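Long-range contacts in LBCATS-a (Synthetic construct, PDB 5EY5), which probably cleaves indole-3-glycerol phosphate to indole and glyceraldehyde 3-phosphate, as the alpha subunit of a synthetic tryptophan synthase construct: residues I20-A25 / A235-I240; M84-R89 / A119-D124; Y109-F114 / A137-A142; F173-S178 / V210-S215. All blocks are in the same frame, centred on the assembly; numbering follows the deposited sequence.

All four contacts belong to one closed barrel of parallel strands with helices round it. Interaction 1 is fully buried and apolar, a strand against a short helix; interaction 4 joins two neighbouring strands and carries on into the glycerol-phosphate pocket. These two touch, A235 packing on S215. Interactions 2 and 3 lie further out and share helix 111-121: its beginning meets helix 137-146 through I111, L139 and A142, with D138 offering only its CB, whereas its end and the turn after it meet R89 of helix 78-91 through the G122 carbonyl and D124. Carbon packing dominates 1 and 3; hydrogen bonds and a salt bridge mark 2, and 4 mixes backbone bonds with ring packing.

Interaction 1: I20-A25 / A235-I240; sequences IPFITA and AIVKRI
This is a buried, wholly apolar strand-on-helix contact: P21, F22 and I23 of the inner strand 18-24 pack against I236, V237 and I240 of the short helix 234-241. The two short segments run 45° apart, their axes approaching to 7.8 Å, and the CA atoms of I23 and V237 lie nearest each other. The I23 side chain bridges two residues of the helix. With CG1 set between the backbone N and the carbonyl carbon (chi1 58°), its CG2 branch lies beside the backbone N and meets residues a helical turn apart, I236 CG2 at 3.8 Å and I240 CD1 at 3.7 Å. The I240 chain comes across it at about a right angle. Further back along the strand, I236 stretches its CD1 tip onto the P21 ring, reaching CB at 3.5 Å, a tight fit for two carbons. In the TIM barrel of the tryptophan synthase alpha chain, strand 18-24 is hydrogen-bonded to strand 229-232, and helix 234-241 follows that strand directly, so the contact lies where the barrel closes. V237 presents CG2 to the edge of the F22 ring, 4.3 Å from CE2, and the same methyl is 4.1 Å from F22 O. That carbonyl is buried here without a polar partner. The F22 side chain lies about 4 Å from the bound glycerol phosphate, and helices 30-42 and 249-263 supply further apolar neighbours.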
loop_
_atom_site.group_PDB
_atom_site.type_symbol
_atom_site.label_atom_id
_atom_site.label_comp_id
_atom_site.label_asym_id
_atom_site.label_seq_id
_atom_site.Cartn_x
_atom_site.Cartn_y
_atom_site.Cartn_z
ATOM N N ILE A 20 51.258 -17.199 -14.017
ATOM C CA ILE A 20 50.602 -17.540 -12.758
ATOM C C ILE A 20 49.155 -17.888 -13.061
ATOM O O ILE A 20 48.314 -16.985 -13.106
ATOM C CB ILE A 20 50.691 -16.383 -11.754
ATOM C CG1 ILE A 20 52.153 -15.944 -11.555
ATOM C CG2 ILE A 20 49.992 -16.748 -10.450
ATOM C CD1 ILE A 20 52.310 -14.515 -11.051
ATOM N N PRO A 21 48.817 -19.158 -13.288
ATOM C CA PRO A 21 47.407 -19.499 -13.516
ATOM C C PRO A 21 46.611 -19.480 -12.219
ATOM O O PRO A 21 47.125 -19.809 -11.144
ATOM C CB PRO A 21 47.467 -20.912 -14.117
ATOM C CG PRO A 21 48.785 -21.472 -13.697
ATOM C CD PRO A 21 49.723 -20.293 -13.570
ATOM N N PHE A 22 45.342 -19.081 -12.329
ATOM C CA PHE A 22 44.374 -19.221 -11.241
ATOM C C PHE A 22 43.303 -20.233 -11.634
ATOM O O PHE A 22 42.693 -20.096 -12.699
ATOM C CB PHE A 22 43.705 -17.878 -10.925
ATOM C CG PHE A 22 42.457 -18.010 -10.091
ATOM C CD1 PHE A 22 42.508 -17.833 -8.721
ATOM C CD2 PHE A 22 41.235 -18.324 -10.677
ATOM C CE1 PHE A 22 41.362 -17.960 -7.949
ATOM C CE2 PHE A 22 40.109 -18.466 -9.921
ATOM C CZ PHE A 22 40.158 -18.282 -8.554
ATOM N N ILE A 23 43.047 -21.226 -10.770
ATOM C CA ILE A 23 41.831 -22.025 -10.868
ATOM C C ILE A 23 41.121 -22.038 -9.523
ATOM O O ILE A 23 41.731 -21.864 -8.469
ATOM C CB ILE A 23 42.084 -23.484 -11.320
ATOM C CG1 ILE A 23 43.050 -24.175 -10.347
ATOM C CG2 ILE A 23 42.553 -23.525 -12.772
ATOM C CD1 ILE A 23 43.231 -25.643 -10.640
ATOM N N THR A 24 39.810 -22.266 -9.572
ATOM C CA THR A 24 39.031 -22.456 -8.352
ATOM C C THR A 24 39.205 -23.884 -7.854
ATOM O O THR A 24 38.980 -24.836 -8.600
ATOM C CB THR A 24 37.550 -22.166 -8.611
ATOM O OG1 THR A 24 37.375 -20.780 -8.926
ATOM C CG2 THR A 24 36.692 -22.527 -7.376
ATOM N N ALA A 25 39.573 -24.041 -6.586
ATOM C CA ALA A 25 39.723 -25.383 -6.036
ATOM C C ALA A 25 38.362 -26.053 -5.866
ATOM O O ALA A 25 37.426 -25.455 -5.312
ATOM C CB ALA A 25 40.455 -25.342 -4.692
ATOM N N ALA A 235 39.979 -16.916 -17.931
ATOM C CA ALA A 235 40.093 -17.587 -19.221
ATOM C C ALA A 235 40.357 -19.081 -19.057
ATOM O O ALA A 235 39.921 -19.877 -19.894
ATOM C CB ALA A 235 41.186 -16.937 -20.061
ATOM N N ILE A 236 41.077 -19.479 -18.004
ATOM C CA ILE A 236 41.342 -20.897 -17.784
ATOM C C ILE A 236 40.115 -21.578 -17.206
ATOM O O ILE A 236 39.776 -22.712 -17.572
ATOM C CB ILE A 236 42.549 -21.074 -16.850
ATOM C CG1 ILE A 236 43.814 -20.523 -17.488
ATOM C CG2 ILE A 236 42.691 -22.568 -16.458
ATOM C CD1 ILE A 236 45.012 -20.491 -16.542
ATOM N N VAL A 237 39.441 -20.890 -16.281
ATOM C CA VAL A 237 38.220 -21.414 -15.699
ATOM C C VAL A 237 37.149 -21.623 -16.757
ATOM O O VAL A 237 36.333 -22.548 -16.646
ATOM C CB VAL A 237 37.731 -20.466 -14.587
ATOM C CG1 VAL A 237 36.334 -20.858 -14.171
ATOM C CG2 VAL A 237 38.681 -20.521 -13.409
ATOM N N LYS A 238 37.111 -20.767 -17.784
ATOM C CA LYS A 238 36.169 -20.990 -18.883
ATOM C C LYS A 238 36.388 -22.360 -19.510
ATOM O O LYS A 238 35.435 -23.103 -19.793
ATOM C CB LYS A 238 36.325 -19.910 -19.954
ATOM C CG LYS A 238 36.303 -18.484 -19.458
ATOM C CD LYS A 238 35.710 -17.556 -20.518
ATOM C CE LYS A 238 36.300 -16.157 -20.444
ATOM N NZ LYS A 238 37.688 -16.112 -20.993
ATOM N N ARG A 239 37.648 -22.718 -19.738
ATOM C CA ARG A 239 37.896 -23.990 -20.396
ATOM C C ARG A 239 37.498 -25.153 -19.505
ATOM O O ARG A 239 37.048 -26.190 -20.004
ATOM C CB ARG A 239 39.356 -24.080 -20.820
ATOM C CG ARG A 239 39.563 -23.497 -22.194
ATOM C CD ARG A 239 40.575 -22.382 -22.205
ATOM N NE ARG A 239 40.679 -21.830 -23.550
ATOM C CZ ARG A 239 40.444 -20.562 -23.855
ATOM N NH1 ARG A 239 40.120 -19.696 -22.900
ATOM N NH2 ARG A 239 40.559 -20.158 -25.114
ATOM N N ILE A 240 37.627 -24.989 -18.189
ATOM C CA ILE A 240 37.132 -26.008 -17.278
ATOM C C ILE A 240 35.620 -26.096 -17.347
ATOM O O ILE A 240 35.046 -27.192 -17.405
ATOM C CB ILE A 240 37.624 -25.725 -15.851
ATOM C CG1 ILE A 240 39.151 -25.858 -15.814
ATOM C CG2 ILE A 240 36.937 -26.671 -14.869
ATOM C CD1 ILE A 240 39.802 -25.184 -14.636
#

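Interaction 2: M84-R89 / A119-D124; sequences MVRELR and AEAGVD
R89 comes edge-on to the turn after A121: its guanidinium lies in one plane with G122 O and holds that one oxygen between NE at 2.9 Å and NH2 at 2.7 Å. NE uses an in-plane lone pair of the carbonyl, while NH2 approaches nearly along the C=O axis. With chi1 at -68° CG passes 3.2 Å from A121 O, and a bend at chi2 (-54°) turns the guanidinium toward G122 O. NH2 also forms a salt bridge to D124 OD1 at 2.9 Å, the carboxylate plane turned 61° from the guanidinium. R86 lays its CG on A121 CB, 3.7 Å away, and V85 points CG1 at V123 CG2 at 4.0 Å. G122, with positive phi, ends helix 111-121, so R89 of helix 78-91 ties down its neighbour's exit in the barrel's outer layer. R89 NH1 reaches V95 O and N92 O, and D124 also binds R3 and I97 N. A leucine in place of R89 would probably leave G122 O without these two donors and strip D124 of one cationic mate. One arginine thus satisfies the carbonyl just past the helix end and, with R3, is likely to keep D124 ionised.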
loop_
_atom_site.group_PDB
_atom_site.type_symbol
_atom_site.label_atom_id
_atom_site.label_comp_id
_atom_site.label_asym_id
_atom_site.label_seq_id
_atom_site.Cartn_x
_atom_site.Cartn_y
_atom_site.Cartn_z
ATOM N N MET A 84 44.261 -31.652 -0.196
ATOM C CA MET A 84 44.712 -31.740 -1.580
ATOM C C MET A 84 46.112 -31.160 -1.733
ATOM O O MET A 84 46.958 -31.742 -2.421
ATOM C CB MET A 84 43.724 -31.022 -2.502
ATOM C CG MET A 84 43.911 -31.349 -3.975
ATOM S SD MET A 84 43.728 -29.879 -4.992
ATOM C CE MET A 84 45.303 -29.104 -4.657
ATOM N N VAL A 85 46.384 -30.017 -1.091
ATOM C CA VAL A 85 47.736 -29.456 -1.144
ATOM C C VAL A 85 48.742 -30.410 -0.511
ATOM O O VAL A 85 49.883 -30.535 -0.982
ATOM C CB VAL A 85 47.766 -28.058 -0.483
ATOM C CG1 VAL A 85 49.195 -27.505 -0.436
ATOM C CG2 VAL A 85 46.867 -27.115 -1.242
ATOM N N ARG A 86 48.336 -31.138 0.528
ATOM C CA ARG A 86 49.273 -32.088 1.121
ATOM C C ARG A 86 49.499 -33.285 0.207
ATOM O O ARG A 86 50.628 -33.770 0.085
ATOM C CB ARG A 86 48.789 -32.527 2.504
ATOM C CG ARG A 86 48.994 -31.447 3.565
ATOM C CD ARG A 86 48.843 -31.983 4.983
ATOM N NE ARG A 86 47.551 -32.632 5.194
ATOM C CZ ARG A 86 46.443 -32.002 5.583
ATOM N NH1 ARG A 86 46.460 -30.692 5.813
ATOM N NH2 ARG A 86 45.315 -32.685 5.745
ATOM N N GLU A 87 48.451 -33.767 -0.464
ATOM C CA GLU A 87 48.677 -34.780 -1.490
ATOM C C GLU A 87 49.604 -34.238 -2.564
ATOM O O GLU A 87 50.518 -34.933 -3.019
ATOM C CB GLU A 87 47.354 -35.246 -2.105
ATOM C CG GLU A 87 46.296 -35.625 -1.092
ATOM C CD GLU A 87 46.852 -36.484 0.030
ATOM O OE1 GLU A 87 47.261 -37.635 -0.240
ATOM O OE2 GLU A 87 46.891 -35.996 1.183
ATOM N N LEU A 88 49.398 -32.986 -2.966
ATOM C CA LEU A 88 50.323 -32.358 -3.902
ATOM C C LEU A 88 51.754 -32.425 -3.388
ATOM O O LEU A 88 52.661 -32.878 -4.093
ATOM C CB LEU A 88 49.915 -30.911 -4.138
ATOM C CG LEU A 88 49.538 -30.585 -5.575
ATOM C CD1 LEU A 88 48.986 -29.164 -5.642
ATOM C CD2 LEU A 88 50.739 -30.778 -6.515
ATOM N N ARG A 89 51.976 -31.975 -2.153
ATOM C CA ARG A 89 53.332 -31.876 -1.634
ATOM C C ARG A 89 54.000 -33.227 -1.499
ATOM O O ARG A 89 55.231 -33.289 -1.434
ATOM C CB ARG A 89 53.339 -31.165 -0.281
ATOM C CG ARG A 89 52.962 -29.698 -0.353
ATOM C CD ARG A 89 53.831 -28.964 -1.353
ATOM N NE ARG A 89 53.531 -27.529 -1.413
ATOM C CZ ARG A 89 53.897 -26.748 -2.426
ATOM N NH1 ARG A 89 54.544 -27.285 -3.456
ATOM N NH2 ARG A 89 53.606 -25.447 -2.428
ATOM N N ALA A 119 51.279 -23.188 6.615
ATOM C CA ALA A 119 52.695 -23.519 6.667
ATOM C C ALA A 119 52.910 -25.021 6.740
ATOM O O ALA A 119 53.876 -25.535 6.173
ATOM C CB ALA A 119 53.360 -22.825 7.856
ATOM N N GLU A 120 52.015 -25.743 7.408
ATOM C CA GLU A 120 52.229 -27.178 7.545
ATOM C C GLU A 120 51.819 -27.926 6.283
ATOM O O GLU A 120 52.451 -28.923 5.914
ATOM C CB GLU A 120 51.476 -27.714 8.765
ATOM C CG GLU A 120 51.765 -26.947 10.041
ATOM C CD GLU A 120 51.276 -27.672 11.275
ATOM O OE1 GLU A 120 52.122 -28.122 12.077
ATOM O OE2 GLU A 120 50.045 -27.801 11.436
ATOM N N ALA A 121 50.765 -27.469 5.615
ATOM C CA ALA A 121 50.342 -28.127 4.383
ATOM C C ALA A 121 51.274 -27.811 3.218
ATOM O O ALA A 121 51.498 -28.667 2.355
ATOM C CB ALA A 121 48.914 -27.728 4.035
ATOM N N GLY A 122 51.818 -26.602 3.167
ATOM C CA GLY A 122 52.735 -26.251 2.101
ATOM C C GLY A 122 52.162 -25.180 1.196
ATOM O O GLY A 122 52.360 -25.216 -0.022
ATOM N N VAL A 123 51.436 -24.230 1.784
ATOM C CA VAL A 123 50.863 -23.100 1.055
ATOM C C VAL A 123 51.775 -21.907 1.270
ATOM O O VAL A 123 52.012 -21.494 2.408
ATOM C CB VAL A 123 49.441 -22.770 1.526
ATOM C CG1 VAL A 123 49.004 -21.399 0.955
ATOM C CG2 VAL A 123 48.462 -23.864 1.115
ATOM N N ASP A 124 52.255 -21.322 0.184
ATOM C CA ASP A 124 53.316 -20.336 0.303
ATOM C C ASP A 124 52.814 -18.908 0.418
ATOM O O ASP A 124 53.536 -18.056 0.943
ATOM C CB ASP A 124 54.256 -20.495 -0.889
ATOM C CG ASP A 124 54.733 -21.939 -1.035
ATOM O OD1 ASP A 124 54.297 -22.633 -1.981
ATOM O OD2 ASP A 124 55.507 -22.390 -0.164
#

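Interaction 3: Y109-F114 / A137-A142; sequences YGIERF and ADLAAA
Two neighbouring helices of the outer layer of the barrel meet near their starts here, I111 of helix 111-121 reaching over to D138, L139 and A142 of helix 137-146. I111 carries the contact and uses both of its branches. CG2, anti to the backbone N because CG1 takes the place beside it (chi1 -68°), settles on the backbone of the buried L139, 3.8 Å from its CA, and also meets L139 CD1 at 4.1 Å. CD1, at the end of the longer branch, touches D138 CB at 3.8 Å, the two side chains crossing at about a right angle. The aspartate therefore offers its methylene carbon to the isoleucine. One turn further on, A142 turns its CB toward E112, 4.2 Å from CA. The small alanine is consistent with the close approach here, where the CA atoms of E112 and A142 are 5.5 Å apart. In the TIM-barrel framework such helices surround the inner strands, and strand 125-127 lies between these two in sequence; its L126 is touched by both L139 and F114, the inward residues of the pair. The start of helix 111-121 is set by G110, which is its N-cap and, with positive phi, breaks away from helix 103-109. Across this kink R113 folds back on Y109: its NH1 lies over the centre of the tyrosine ring, 3.4 Å above the plane, and donates to Y109 O at 2.8 Å. Y109 OH is hydrogen-bonded to D79 of helix 78-91.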
loop_
_atom_site.group_PDB
_atom_site.type_symbol
_atom_site.label_atom_id
_atom_site.label_comp_id
_atom_site.label_asym_id
_atom_site.label_seq_id
_atom_site.Cartn_x
_atom_site.Cartn_y
_atom_site.Cartn_z
ATOM N N TYR A 109 37.613 -19.869 10.412
ATOM C CA TYR A 109 38.606 -20.931 10.565
ATOM C C TYR A 109 39.474 -20.657 11.779
ATOM O O TYR A 109 39.743 -21.561 12.580
ATOM C CB TYR A 109 39.489 -21.068 9.316
ATOM C CG TYR A 109 40.305 -22.365 9.291
ATOM C CD1 TYR A 109 39.835 -23.491 8.613
ATOM C CD2 TYR A 109 41.528 -22.465 9.949
ATOM C CE1 TYR A 109 40.559 -24.679 8.572
ATOM C CE2 TYR A 109 42.267 -23.653 9.914
ATOM C CZ TYR A 109 41.774 -24.755 9.220
ATOM O OH TYR A 109 42.471 -25.948 9.200
ATOM N N GLY A 110 39.885 -19.401 11.949
ATOM C CA GLY A 110 40.771 -19.002 13.022
ATOM C C GLY A 110 42.028 -18.494 12.354
ATOM O O GLY A 110 42.673 -19.250 11.626
ATOM N N ILE A 111 42.366 -17.219 12.560
ATOM C CA ILE A 111 43.395 -16.578 11.738
ATOM C C ILE A 111 44.734 -17.290 11.902
ATOM O O ILE A 111 45.350 -17.742 10.925
ATOM C CB ILE A 111 43.514 -15.086 12.097
ATOM C CG1 ILE A 111 42.256 -14.330 11.663
ATOM C CG2 ILE A 111 44.734 -14.488 11.463
ATOM C CD1 ILE A 111 42.249 -12.882 12.107
ATOM N N GLU A 112 45.213 -17.379 13.142
ATOM C CA GLU A 112 46.501 -18.019 13.382
ATOM C C GLU A 112 46.433 -19.503 13.050
ATOM O O GLU A 112 47.372 -20.064 12.473
ATOM C CB GLU A 112 46.933 -17.795 14.831
ATOM C CG GLU A 112 45.833 -18.052 15.853
ATOM C CD GLU A 112 45.968 -19.403 16.540
ATOM O OE1 GLU A 112 45.059 -19.774 17.314
ATOM O OE2 GLU A 112 46.985 -20.092 16.309
ATOM N N ARG A 113 45.313 -20.147 13.379
ATOM C CA ARG A 113 45.155 -21.551 13.034
ATOM C C ARG A 113 45.207 -21.759 11.528
ATOM O O ARG A 113 45.674 -22.807 11.054
ATOM C CB ARG A 113 43.843 -22.073 13.616
ATOM C CG ARG A 113 43.447 -23.432 13.130
ATOM C CD ARG A 113 42.139 -23.872 13.768
ATOM N NE ARG A 113 41.706 -25.145 13.214
ATOM C CZ ARG A 113 40.582 -25.326 12.534
ATOM N NH1 ARG A 113 39.749 -24.315 12.331
ATOM N NH2 ARG A 113 40.291 -26.527 12.056
ATOM N N PHE A 114 44.741 -20.774 10.761
ATOM C CA PHE A 114 44.718 -20.899 9.308
ATOM C C PHE A 114 46.114 -20.742 8.716
ATOM O O PHE A 114 46.532 -21.534 7.864
ATOM C CB PHE A 114 43.766 -19.865 8.705
ATOM C CG PHE A 114 43.881 -19.753 7.221
ATOM C CD1 PHE A 114 43.293 -20.690 6.399
ATOM C CD2 PHE A 114 44.601 -18.736 6.649
ATOM C CE1 PHE A 114 43.406 -20.595 5.032
ATOM C CE2 PHE A 114 44.728 -18.647 5.269
ATOM C CZ PHE A 114 44.124 -19.571 4.471
ATOM N N ALA A 137 46.103 -6.310 9.985
ATOM C CA ALA A 137 47.145 -6.405 11.006
ATOM C C ALA A 137 47.251 -7.816 11.584
ATOM O O ALA A 137 48.360 -8.345 11.747
ATOM C CB ALA A 137 46.890 -5.382 12.116
ATOM N N ASP A 138 46.113 -8.443 11.909
ATOM C CA ASP A 138 46.144 -9.766 12.537
ATOM C C ASP A 138 46.683 -10.829 11.579
ATOM O O ASP A 138 47.582 -11.600 11.932
ATOM C CB ASP A 138 44.747 -10.161 13.029
ATOM C CG ASP A 138 44.297 -9.380 14.264
ATOM O OD1 ASP A 138 43.079 -9.387 14.553
ATOM O OD2 ASP A 138 45.149 -8.762 14.942
ATOM N N LEU A 139 46.117 -10.911 10.374
ATOM C CA LEU A 139 46.583 -11.902 9.407
ATOM C C LEU A 139 48.055 -11.688 9.065
ATOM O O LEU A 139 48.817 -12.653 8.923
ATOM C CB LEU A 139 45.716 -11.856 8.145
ATOM C CG LEU A 139 46.048 -12.896 7.053
ATOM C CD1 LEU A 139 45.928 -14.308 7.576
ATOM C CD2 LEU A 139 45.177 -12.731 5.804
ATOM N N ALA A 140 48.477 -10.427 8.944
ATOM C CA ALA A 140 49.849 -10.125 8.547
ATOM C C ALA A 140 50.859 -10.574 9.595
ATOM O O ALA A 140 51.952 -11.032 9.245
ATOM C CB ALA A 140 49.997 -8.627 8.280
ATOM N N ALA A 141 50.527 -10.451 10.880
ATOM C CA ALA A 141 51.472 -10.881 11.906
ATOM C C ALA A 141 51.570 -12.404 11.965
ATOM O O ALA A 141 52.658 -12.956 12.155
ATOM C CB ALA A 141 51.073 -10.303 13.262
ATOM N N ALA A 142 50.447 -13.104 11.803
ATOM C CA ALA A 142 50.498 -14.558 11.734
ATOM C C ALA A 142 51.262 -15.021 10.500
ATOM O O ALA A 142 52.070 -15.956 10.573
ATOM C CB ALA A 142 49.082 -15.133 11.740
#

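Interaction 4: F173-S178 / V210-S215; sequences FVYCVS and VGFGIS. With G3P (sn-glycerol-3-phosphate), chain E.
V177 holds CG1 anti to its backbone N (chi1 -175°) and F212 swings its ring beside its own N (chi1 -81°), so that the V177 methyl stands over the middle of one face of the F212 ring. This is a CH-pi contact, the carbon 3.5 Å from the ring centroid and only 10° off the normal. Y175 comes in from another side, its OH at the rim of the F212 ring, 3.6 Å from CD1, and its CE2 packs on G211 CA at 3.7 Å. Any side chain on G211 would run into that hydroxyl. Beneath these groups two parallel strands of the barrel, 174-177 and 208-211, are paired: G211 N donates to C176 O at 3.1 Å and S178 N to G211 O at 2.9 Å. C176 and V210 pack together on the sheet face away from V177. The paired strands lead into the ligand site. Y175 OH donates to O1 of the bound glycerol phosphate at 2.8 Å, with O1 lying in the plane of the tyrosine ring, and G213 N donates to phosphate O2P at 2.8 Å. E49 OE2 and the backbone nitrogens of G184, G233 and S234 also bind the ligand, in keeping with the phosphate site TIM barrels often form beyond their last two strands. A phenylalanine in place of Y175 would probably leave O1 without this donor and hold the glycerol end less firmly. The ligand is thus held at the phosphate end by G213 N, with other backbone amides also bonding it, and at O1 by a tyrosine packed on the neighbouring strand.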
loop_
_atom_site.group_PDB
_atom_site.type_symbol
_atom_site.label_atom_id
_atom_site.label_comp_id
_atom_site.label_asym_id
_atom_site.label_seq_id
_atom_site.Cartn_x
_atom_site.Cartn_y
_atom_site.Cartn_z
ATOM N N PHE A 173 54.649 -11.078 -3.815
ATOM C CA PHE A 173 54.640 -10.150 -4.930
ATOM C C PHE A 173 53.540 -9.131 -4.686
ATOM O O PHE A 173 52.764 -9.233 -3.733
ATOM C CB PHE A 173 54.492 -10.871 -6.280
ATOM C CG PHE A 173 53.282 -11.775 -6.393
ATOM C CD1 PHE A 173 52.131 -11.336 -7.033
ATOM C CD2 PHE A 173 53.313 -13.076 -5.908
ATOM C CE1 PHE A 173 51.024 -12.165 -7.165
ATOM C CE2 PHE A 173 52.211 -13.909 -6.045
ATOM C CZ PHE A 173 51.066 -13.452 -6.680
ATOM N N VAL A 174 53.521 -8.113 -5.526
ATOM C CA VAL A 174 52.415 -7.170 -5.569
ATOM C C VAL A 174 51.520 -7.553 -6.736
ATOM O O VAL A 174 51.989 -7.735 -7.871
ATOM C CB VAL A 174 52.903 -5.718 -5.702
ATOM C CG1 VAL A 174 51.705 -4.782 -5.833
ATOM C CG2 VAL A 174 53.743 -5.342 -4.501
ATOM N N TYR A 175 50.240 -7.663 -6.459
ATOM C CA TYR A 175 49.244 -7.989 -7.466
ATOM C C TYR A 175 48.701 -6.678 -8.028
ATOM O O TYR A 175 48.024 -5.927 -7.323
ATOM C CB TYR A 175 48.162 -8.846 -6.825
ATOM C CG TYR A 175 47.199 -9.532 -7.772
ATOM C CD1 TYR A 175 46.625 -10.752 -7.436
ATOM C CD2 TYR A 175 46.820 -8.936 -8.965
ATOM C CE1 TYR A 175 45.726 -11.367 -8.282
ATOM C CE2 TYR A 175 45.930 -9.537 -9.812
ATOM C CZ TYR A 175 45.384 -10.749 -9.473
ATOM O OH TYR A 175 44.494 -11.332 -10.341
ATOM N N CYS A 176 49.017 -6.392 -9.289
ATOM C CA CYS A 176 48.578 -5.165 -9.958
ATOM C C CYS A 176 47.284 -5.473 -10.707
ATOM O O CYS A 176 47.269 -6.296 -11.629
ATOM C CB CYS A 176 49.686 -4.643 -10.881
ATOM S SG CYS A 176 49.320 -3.223 -11.942
ATOM N N VAL A 177 46.189 -4.852 -10.278
ATOM C CA VAL A 177 44.885 -5.065 -10.900
ATOM C C VAL A 177 44.801 -4.220 -12.162
ATOM O O VAL A 177 44.868 -2.987 -12.105
ATOM C CB VAL A 177 43.750 -4.721 -9.930
ATOM C CG1 VAL A 177 42.401 -5.057 -10.543
ATOM C CG2 VAL A 177 43.967 -5.435 -8.626
ATOM N N SER A 178 44.676 -4.880 -13.309
ATOM C CA SER A 178 44.750 -4.154 -14.567
ATOM C C SER A 178 43.561 -3.222 -14.774
ATOM O O SER A 178 43.672 -2.265 -15.548
ATOM C CB SER A 178 44.848 -5.129 -15.738
ATOM O OG SER A 178 43.605 -5.780 -15.935
ATOM N N VAL A 210 50.619 -8.848 -12.992
ATOM C CA VAL A 210 49.427 -8.166 -13.491
ATOM C C VAL A 210 48.331 -9.194 -13.762
ATOM O O VAL A 210 48.584 -10.240 -14.378
ATOM C CB VAL A 210 49.744 -7.358 -14.758
ATOM C CG1 VAL A 210 48.468 -6.789 -15.352
ATOM C CG2 VAL A 210 50.756 -6.249 -14.441
ATOM N N GLY A 211 47.110 -8.892 -13.306
ATOM C CA GLY A 211 45.966 -9.770 -13.457
ATOM C C GLY A 211 44.677 -8.993 -13.656
ATOM O O GLY A 211 44.653 -7.760 -13.596
ATOM N N PHE A 212 43.587 -9.748 -13.874
ATOM C CA PHE A 212 42.270 -9.241 -14.267
ATOM C C PHE A 212 42.192 -9.011 -15.779
ATOM O O PHE A 212 42.855 -8.114 -16.320
ATOM C CB PHE A 212 41.917 -7.935 -13.533
ATOM C CG PHE A 212 41.391 -8.120 -12.125
ATOM C CD1 PHE A 212 42.165 -8.741 -11.143
ATOM C CD2 PHE A 212 40.136 -7.626 -11.772
ATOM C CE1 PHE A 212 41.701 -8.884 -9.845
ATOM C CE2 PHE A 212 39.654 -7.765 -10.474
ATOM C CZ PHE A 212 40.435 -8.391 -9.507
ATOM N N GLY A 213 41.397 -9.828 -16.474
ATOM C CA GLY A 213 41.052 -9.576 -17.854
ATOM C C GLY A 213 41.909 -10.269 -18.892
ATOM O O GLY A 213 41.486 -10.370 -20.045
ATOM N N ILE A 214 43.092 -10.760 -18.532
ATOM C CA ILE A 214 44.003 -11.299 -19.541
ATOM C C ILE A 214 43.439 -12.626 -20.046
ATOM O O ILE A 214 43.462 -13.627 -19.331
ATOM C CB ILE A 214 45.417 -11.470 -18.979
ATOM C CG1 ILE A 214 45.821 -10.210 -18.214
ATOM C CG2 ILE A 214 46.404 -11.753 -20.105
ATOM C CD1 ILE A 214 46.733 -10.483 -17.046
ATOM N N SER A 215 42.952 -12.651 -21.287
ATOM C CA SER A 215 42.196 -13.796 -21.774
ATOM C C SER A 215 42.801 -14.525 -22.973
ATOM O O SER A 215 42.327 -15.619 -23.304
ATOM C CB SER A 215 40.763 -13.366 -22.133
ATOM O OG SER A 215 40.695 -11.969 -22.360
HETATM O O1 G3P E . 44.030 -13.971 -9.701
HETATM C C1 G3P E . 42.667 -13.714 -9.864
HETATM C C2 G3P E . 42.206 -14.106 -11.263
HETATM O O2 G3P E . 40.810 -14.194 -11.223
HETATM C C3 G3P E . 42.685 -13.099 -12.331
HETATM O O1P G3P E . 41.626 -12.349 -12.877
HETATM O O4P G3P E . 39.929 -14.003 -13.845
HETATM O O2P G3P E . 40.124 -11.755 -14.949
HETATM O O3P G3P E . 41.929 -13.375 -15.221
HETATM P P G3P E . 40.879 -12.881 -14.253
#